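Local coordinates for Lmo2470 protein (Listeria monocytogenes EGD-e, PDB 5HL3) that interacts with afadin and facilitates crossing of the basement membrane, as a calcium-binding internalin built on leucine-rich repeats, at residues 285-290 and 322-327; 337-342 and 351-356. All coordinates share one frame; numbering follows the deposited sequence.

Contact 1 (285-290 and 322-327). With CA (calcium ion), chain G.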
# COMPACT_ATOMS: atom_id res chain seq x y z
N PRO A 285 4.65 18.92 20.49
CA PRO A 285 4.88 17.69 21.23
C PRO A 285 5.77 16.69 20.51
O PRO A 285 6.60 16.04 21.15
CB PRO A 285 3.46 17.17 21.49
CG PRO A 285 2.63 18.43 21.56
CD PRO A 285 3.21 19.29 20.46
N ILE A 286 5.62 16.58 19.21
CA ILE A 286 6.42 15.63 18.42
C ILE A 286 7.92 15.88 18.56
O ILE A 286 8.70 14.91 18.61
CB ILE A 286 5.97 15.60 16.94
CG1 ILE A 286 6.74 14.51 16.17
CG2 ILE A 286 6.11 16.97 16.26
CD1 ILE A 286 6.20 14.24 14.77
N TYR A 287 8.35 17.13 18.64
CA TYR A 287 9.78 17.41 18.80
C TYR A 287 10.27 16.76 20.08
O TYR A 287 11.33 16.08 20.09
CB TYR A 287 10.10 18.94 18.79
CG TYR A 287 11.50 19.18 19.32
CD1 TYR A 287 12.62 18.89 18.52
CD2 TYR A 287 11.72 19.53 20.65
CE1 TYR A 287 13.90 19.02 19.01
CE2 TYR A 287 13.01 19.62 21.16
CZ TYR A 287 14.09 19.38 20.33
OH TYR A 287 15.38 19.49 20.86
N PHE A 288 9.57 17.02 21.18
CA PHE A 288 9.99 16.49 22.48
C PHE A 288 9.97 14.97 22.56
O PHE A 288 10.85 14.37 23.15
CB PHE A 288 9.22 17.18 23.61
CG PHE A 288 9.51 18.65 23.67
CD1 PHE A 288 10.69 19.12 24.21
CD2 PHE A 288 8.65 19.56 23.06
CE1 PHE A 288 10.99 20.47 24.21
CE2 PHE A 288 8.97 20.90 23.01
CZ PHE A 288 10.13 21.35 23.60
N GLN A 289 8.99 14.35 21.90
CA GLN A 289 8.93 12.89 21.82
C GLN A 289 10.11 12.33 21.04
O GLN A 289 10.74 11.34 21.48
CB GLN A 289 7.62 12.46 21.18
CG GLN A 289 6.40 12.68 22.04
CD GLN A 289 5.12 12.39 21.27
OE1 GLN A 289 4.86 13.01 20.22
NE2 GLN A 289 4.34 11.45 21.76
N MSE A 290 10.39 12.92 19.88
CA MSE A 290 11.51 12.46 19.05
C MSE A 290 12.83 12.66 19.76
O MSE A 290 13.72 11.82 19.70
CB MSE A 290 11.49 13.13 17.66
CG MSE A 290 10.30 12.59 16.87
SE MSE A 290 10.10 13.33 15.07
CE MSE A 290 11.80 12.77 14.26
N ASN A 322 8.56 22.26 27.88
CA ASN A 322 8.34 21.66 26.57
C ASN A 322 7.72 22.65 25.56
O ASN A 322 6.66 22.41 25.00
CB ASN A 322 7.52 20.36 26.65
CG ASN A 322 8.32 19.18 27.20
OD1 ASN A 322 9.38 19.35 27.79
ND2 ASN A 322 7.80 17.99 26.98
N THR A 323 8.40 23.76 25.36
CA THR A 323 7.96 24.73 24.35
C THR A 323 9.20 25.19 23.59
O THR A 323 10.34 24.88 23.97
CB THR A 323 7.27 25.97 24.97
OG1 THR A 323 8.18 26.64 25.82
CG2 THR A 323 6.02 25.61 25.79
N ILE A 324 8.97 25.90 22.49
CA ILE A 324 10.02 26.45 21.65
C ILE A 324 9.70 27.92 21.44
O ILE A 324 8.55 28.26 21.13
CB ILE A 324 10.12 25.72 20.30
CG1 ILE A 324 10.49 24.26 20.52
CG2 ILE A 324 11.14 26.40 19.39
CD1 ILE A 324 10.39 23.39 19.27
N THR A 325 10.70 28.80 21.57
CA THR A 325 10.48 30.24 21.41
C THR A 325 11.26 30.78 20.24
O THR A 325 12.46 30.52 20.13
CB THR A 325 10.86 31.01 22.69
OG1 THR A 325 9.99 30.57 23.76
CG2 THR A 325 10.71 32.49 22.51
N VAL A 326 10.58 31.48 19.34
CA VAL A 326 11.21 32.15 18.21
C VAL A 326 11.24 33.64 18.51
O VAL A 326 10.24 34.22 18.92
CB VAL A 326 10.44 31.88 16.91
CG1 VAL A 326 11.13 32.54 15.72
CG2 VAL A 326 10.33 30.40 16.70
N ASP A 327 12.41 34.23 18.38
CA ASP A 327 12.57 35.64 18.70
C ASP A 327 12.10 36.53 17.56
O ASP A 327 12.88 36.92 16.69
CB ASP A 327 14.01 35.96 19.08
CG ASP A 327 14.17 37.39 19.55
OD1 ASP A 327 13.17 38.13 19.62
OD2 ASP A 327 15.31 37.78 19.87
CA CA G . 11.21 18.31 28.73
O HOH W 1 9.81 18.46 30.54
O HOH W 2 11.46 15.92 29.87
O HOH W 3 13.15 18.21 30.25
O HOH W 4 11.04 16.70 27.08

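Contact 2 (337-342 and 351-356). With CA (calcium ion), chain H.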
# COMPACT_ATOMS: atom_id res chain seq x y z
N LYS A 337 4.54 34.63 8.09
CA LYS A 337 4.54 33.16 7.99
C LYS A 337 5.82 32.68 8.69
O LYS A 337 6.92 33.01 8.23
CB LYS A 337 4.58 32.72 6.55
CG LYS A 337 3.35 33.09 5.75
CD LYS A 337 3.28 32.33 4.43
CE LYS A 337 4.37 32.74 3.45
NZ LYS A 337 4.47 34.19 3.19
N LEU A 338 5.66 31.97 9.79
CA LEU A 338 6.78 31.44 10.59
C LEU A 338 6.95 29.94 10.35
O LEU A 338 6.00 29.24 10.02
CB LEU A 338 6.58 31.68 12.09
CG LEU A 338 7.10 33.01 12.64
CD1 LEU A 338 6.53 34.22 11.93
CD2 LEU A 338 6.90 33.14 14.16
N ASP A 339 8.19 29.47 10.52
CA ASP A 339 8.55 28.06 10.37
C ASP A 339 9.55 27.69 11.43
O ASP A 339 10.49 28.45 11.66
CB ASP A 339 9.15 27.79 9.00
CG ASP A 339 9.85 26.46 8.90
OD1 ASP A 339 10.86 26.19 9.60
OD2 ASP A 339 9.45 25.69 8.07
N VAL A 340 9.32 26.57 12.12
CA VAL A 340 10.33 25.95 12.98
C VAL A 340 10.62 24.58 12.38
O VAL A 340 9.71 23.80 12.07
CB VAL A 340 9.86 25.82 14.44
CG1 VAL A 340 10.70 24.82 15.23
CG2 VAL A 340 9.96 27.15 15.13
N SER A 341 11.91 24.31 12.21
CA SER A 341 12.37 23.06 11.62
C SER A 341 13.40 22.39 12.51
O SER A 341 14.19 23.07 13.18
CB SER A 341 12.93 23.31 10.23
OG SER A 341 11.88 23.64 9.30
N TYR A 342 13.41 21.07 12.50
CA TYR A 342 14.39 20.30 13.25
C TYR A 342 14.63 18.97 12.52
O TYR A 342 13.98 18.65 11.51
CB TYR A 342 13.93 20.11 14.70
CG TYR A 342 12.74 19.22 14.86
CD1 TYR A 342 11.42 19.72 14.80
CD2 TYR A 342 12.91 17.84 15.02
CE1 TYR A 342 10.35 18.88 14.94
CE2 TYR A 342 11.84 17.01 15.17
CZ TYR A 342 10.55 17.51 15.09
OH TYR A 342 9.47 16.68 15.21
N VAL A 351 13.63 16.36 6.86
CA VAL A 351 13.43 17.45 7.82
C VAL A 351 12.05 17.33 8.43
O VAL A 351 11.14 16.80 7.82
CB VAL A 351 13.61 18.85 7.15
CG1 VAL A 351 12.52 19.12 6.14
CG2 VAL A 351 13.65 19.96 8.19
N CYS A 352 11.91 17.82 9.67
CA CYS A 352 10.63 18.00 10.33
C CYS A 352 10.37 19.50 10.39
O CYS A 352 11.16 20.23 10.96
CB CYS A 352 10.63 17.37 11.72
SG CYS A 352 10.70 15.56 11.71
N SER A 353 9.29 19.97 9.76
CA SER A 353 9.06 21.42 9.58
C SER A 353 7.62 21.79 9.84
O SER A 353 6.71 21.16 9.32
CB SER A 353 9.41 21.79 8.13
OG SER A 353 9.07 23.15 7.84
N TYR A 354 7.43 22.80 10.69
CA TYR A 354 6.11 23.23 11.16
C TYR A 354 5.92 24.71 10.92
O TYR A 354 6.74 25.51 11.35
CB TYR A 354 5.93 22.86 12.65
CG TYR A 354 5.89 21.36 12.80
CD1 TYR A 354 7.06 20.61 12.86
CD2 TYR A 354 4.68 20.69 12.71
CE1 TYR A 354 7.00 19.23 12.90
CE2 TYR A 354 4.62 19.31 12.78
CZ TYR A 354 5.78 18.59 12.84
OH TYR A 354 5.75 17.19 12.83
N ASP A 355 4.79 25.06 10.32
CA ASP A 355 4.50 26.42 9.91
C ASP A 355 3.33 26.99 10.70
O ASP A 355 2.42 26.25 11.06
CB ASP A 355 4.05 26.42 8.45
CG ASP A 355 5.06 25.85 7.51
OD1 ASP A 355 6.22 25.63 7.88
OD2 ASP A 355 4.65 25.66 6.36
N TRP A 356 3.29 28.32 10.85
CA TRP A 356 2.10 28.98 11.41
C TRP A 356 2.12 30.43 11.04
O TRP A 356 3.16 30.97 10.67
CB TRP A 356 1.97 28.76 12.94
CG TRP A 356 2.93 29.53 13.81
CD1 TRP A 356 2.65 30.64 14.56
CD2 TRP A 356 4.32 29.21 14.09
NE1 TRP A 356 3.75 31.05 15.25
CE2 TRP A 356 4.79 30.19 14.98
CE3 TRP A 356 5.19 28.23 13.66
CZ2 TRP A 356 6.09 30.21 15.44
CZ3 TRP A 356 6.50 28.24 14.14
CH2 TRP A 356 6.93 29.24 15.00
CA CA H . 7.81 24.64 6.47
O HOH W 5 6.45 22.58 6.69
O HOH W 6 6.43 24.65 4.50
O HOH W 7 9.42 23.90 4.99
O HOH W 8 8.17 26.78 5.38

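Contact 1 (285-290 and 322-327)
Phe288 and Asn322 show how a flat amide and an aromatic ring can join a helix to the start of a strand while the same amide binds a metal. Ring and amide are stacked with their planes 4° apart, the two side chains running in opposite senses. ND2 of Asn322 rests 3.7 Å from CB of Phe288, whereas CB of Asn322 stands over the ring face, 3.8 Å from its centroid, in a CH-pi contact. Beyond the rim the backbone also packs close, C of Asn322 lying 3.3 Å from CE2 of Phe288. On the opposite face of this ring sits CD2 of Tyr287, so the phenyl group is sandwiched between its helical neighbour and the incoming chain.

Metal coordination uses the other end of the amide. With CG beside the backbone N (chi1 -74°), Asn322 directs OD1 to a calcium ion at 2.3 Å; four waters and the carbonyl O of Glu319 also belong to this shell. Stacking on Phe288 probably restricts rotation of the amide and thereby steadies the metal ligand.

Apolar contacts continue along the strand, where CD1 of Ile324 meets CD2 of Tyr287 at 4.3 Å and CG1 of Ile324 lies equally far from CZ of Phe288.

A G1 beta bulge, in which Asn322 and Thr323 are paired with the single residue Asn318, leads from strand 310-318 into strand 323-326. Phe288 also touches Val317 of strand 310-318, Ile324 is backbone-bonded to Ile282 of strand 280-283, and Tyr287 meets Tyr342 of strand 334-345 edge-to-face.

Contact 2 (337-342 and 351-356)
Asp339 and Ser353 turn CG and OG, respectively, to the far side from their own backbone nitrogens (chi1 166° and 173°), while Asp355 holds CG beside its nitrogen (chi1 -59°); these settings converge three side chains on one calcium ion. The frame is an antiparallel beta hairpin, in which the pairs Asp339-Asp355 and Ser341-Ser353 are non-hydrogen-bonded and present their side chains on the same face. Leu338-Trp356, Val340-Tyr354 and Tyr342-Cys352 are the hydrogen-bonded pairs, each joined by two N-H to O bonds.

Asp339 OD2, Ser353 OG and Asp355 OD1 bind the metal at 2.5, 2.4 and 2.3 Å, and four waters bring the ligands to seven. OD2 of Asp339 and OD1 of Asp355 approach to 3.2 Å, a closeness of two acidic oxygens that the shared cation probably makes tolerable. Ser341 acts from the second shell: its hydroxyl donates to the syn lone pair of Asp339 OD1, helping to fix the carboxylate, and receives a weak bond from Ser353 OG.

The other face of the hairpin is aromatic and apolar. CB of Leu338 sits over the centre of the six-membered ring of Trp356, 3.6 Å from its centroid, as CG2 of Val340 abuts the indole edge. Across the last pair, CB of Cys352 covers one face of the Tyr342 ring, with SG placed obliquely beside it. The buried Tyr342 OH has no polar partner, whereas Tyr354 OH bonds to the carbonyl O of Leu249.

Asp355 OD2, left off the metal, instead accepts a hydrogen bond from the calcium-bound water 6, whose O lies 2.8 Å from OD2 of Asp355.

In the fold
After the parallel sheet of the leucine-rich repeats, which ends at strand 260-261, the chain enters a mixed sheet that both contacts reach, contact 1 from a helix lying against it. Helix 285-292 follows strand 280-283; the chain then runs through strands 301-306 and 310-318 before contact 1 closes this 31-residue excursion. Contact 2 opens afterwards and closes a much shorter loop, with eight residues between its segments. The two are therefore in series, neither nested nor crossed. In space they touch, their centres 11 Å apart. The helix covers the Tyr342, Cys352 and Tyr354 end of the hairpin's apolar face, Met290 SE packing on Tyr342 OH, and Val326 of strand 323-326 reaches Val340 and Trp356.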